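Homoprotocatechuate 2,3-dioxygenase (Brevibacterium fuscum, PDB 4Z6M) catalyses the iron(II)-dependent extradiol cleavage of the aromatic ring of homoprotocatechuate by dioxygen, here as a variant with an altered active site. Local coordinates at residues Gly107-Lys110 with Leu116-Glu119. The protein carries 1 engineered substitution. Numbering follows the deposited sequence.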
loop_
_atom_site.group_PDB
_atom_site.type_symbol
_atom_site.label_atom_id
_atom_site.label_comp_id
_atom_site.label_asym_id
_atom_site.label_seq_id
_atom_site.Cartn_x
_atom_site.Cartn_y
_atom_site.Cartn_z
ATOM N N GLY A 107 -4.266 14.859 -39.290
ATOM C CA GLY A 107 -4.954 14.621 -38.039
ATOM C C GLY A 107 -6.169 15.485 -37.801
ATOM O O GLY A 107 -6.385 16.504 -38.471
ATOM N N PHE A 108 -6.945 15.101 -36.801
ATOM C CA PHE A 108 -8.124 15.863 -36.350
ATOM C C PHE A 108 -7.871 16.697 -35.114
ATOM O O PHE A 108 -8.640 17.611 -34.818
ATOM C CB PHE A 108 -9.282 14.900 -36.010
ATOM C CG PHE A 108 -9.883 14.191 -37.206
ATOM C CD1 PHE A 108 -9.269 13.072 -37.739
ATOM C CD2 PHE A 108 -11.046 14.670 -37.810
ATOM C CE1 PHE A 108 -9.809 12.405 -38.817
ATOM C CE2 PHE A 108 -11.594 13.994 -38.892
ATOM C CZ PHE A 108 -10.971 12.874 -39.407
ATOM N N VAL A 109 -6.855 16.307 -34.335
ATOM C CA VAL A 109 -6.471 17.006 -33.115
ATOM C C VAL A 109 -4.955 17.148 -33.128
ATOM O O VAL A 109 -4.257 16.389 -33.804
ATOM C CB VAL A 109 -6.936 16.253 -31.834
ATOM C CG1 VAL A 109 -8.440 16.068 -31.808
ATOM C CG2 VAL A 109 -6.253 14.907 -31.705
ATOM N N LYS A 110 -4.447 18.112 -32.372
ATOM C CA LYS A 110 -3.005 18.326 -32.279
ATOM C C LYS A 110 -2.303 17.066 -31.762
ATOM O O LYS A 110 -2.840 16.340 -30.909
ATOM C CB LYS A 110 -2.718 19.500 -31.357
ATOM C CG LYS A 110 -3.087 20.828 -31.962
ATOM C CD LYS A 110 -2.738 21.974 -31.025
ATOM C CE LYS A 110 -2.983 23.336 -31.666
ATOM N NZ LYS A 110 -4.347 23.471 -32.261
ATOM N N LEU A 116 -7.853 8.243 -39.408
ATOM C CA LEU A 116 -9.167 7.913 -39.961
ATOM C C LEU A 116 -10.189 7.963 -38.843
ATOM O O LEU A 116 -10.037 7.249 -37.844
ATOM C CB LEU A 116 -9.132 6.511 -40.547
ATOM C CG LEU A 116 -10.465 6.023 -41.120
ATOM C CD1 LEU A 116 -10.675 6.649 -42.489
ATOM C CD2 LEU A 116 -10.500 4.516 -41.173
ATOM N N ARG A 117 -11.246 8.744 -39.030
ATOM C CA ARG A 117 -12.414 8.635 -38.179
ATOM C C ARG A 117 -13.548 8.002 -38.940
ATOM O O ARG A 117 -13.685 8.197 -40.164
ATOM C CB ARG A 117 -12.815 9.992 -37.614
ATOM C CG ARG A 117 -11.831 10.447 -36.546
ATOM C CD ARG A 117 -12.253 11.700 -35.810
ATOM N NE ARG A 117 -11.236 12.037 -34.819
ATOM C CZ ARG A 117 -11.360 12.969 -33.877
ATOM N NH1 ARG A 117 -12.455 13.713 -33.786
ATOM N NH2 ARG A 117 -10.368 13.159 -33.006
ATOM N N VAL A 118 -14.343 7.219 -38.209
ATOM C CA VAL A 118 -15.444 6.474 -38.804
ATOM C C VAL A 118 -16.660 6.572 -37.910
ATOM O O VAL A 118 -16.526 6.694 -36.698
ATOM C CB VAL A 118 -15.082 5.010 -39.069
ATOM C CG1 VAL A 118 -13.799 4.903 -39.857
ATOM C CG2 VAL A 118 -14.950 4.225 -37.787
ATOM N N GLU A 119 -17.845 6.557 -38.520
ATOM C CA GLU A 119 -19.079 6.249 -37.804
ATOM C C GLU A 119 -19.304 4.751 -37.897
ATOM O O GLU A 119 -19.683 4.235 -38.953
ATOM C CB GLU A 119 -20.269 7.001 -38.416
ATOM C CG GLU A 119 -20.192 8.491 -38.216
ATOM C CD GLU A 119 -21.240 9.285 -38.998
ATOM O OE1 GLU A 119 -22.227 8.681 -39.495
ATOM O OE2 GLU A 119 -21.056 10.526 -39.114
#
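A flat arginine-on-phenylalanine stack joins F108, in the loop that follows strand 101-104, to R117 on strand 115-119, the strand that this loop leads into. The side chains run antiparallel, so that the ring lies under the aliphatic part of the arginine and the guanidinium reaches over the root of the phenylalanine. CD of R117 sits almost squarely above the ring, 3.6 Å from the F108 centroid and 6° off its normal, a CH-pi contact. NE follows at 3.5 Å from F108 CG, while R117 CZ lies 3.5 Å from F108 CB. The guanidinium lies flat on F108, nearly parallel to the ring, the planes 9° apart and the centres 4.6 Å apart. With CG of R117 beside its backbone N (chi1 -73°), that atom comes to 3.6 Å from F108 CE1; the extended chain beyond it carries CD over the ring centre and NE and CZ on toward F108 CB. V109 touches the far end, where CG1 comes within 3.7 Å of R117 NH2, its side chain crossing the arginine at about a right angle. Both segments belong to a beta-alpha-beta-beta-beta module of the glyoxalase (vicinal oxygen chelate) fold, the loop joining its second and third strands; no hydrogen bond joins 107-110 to 116-119. The buried guanidinium instead finds its polar partners in the sheet: NE forms a salt bridge with E127, and NH2 one with E22 as well as a hydrogen bond with Y20. These bonds fix the rotation of the group while F108 covers one of its faces, and the two carboxylates probably favour its positive charge. The CB of L116 points away from the loop, and its side chain packs on V87 and A90 of helix 84-96.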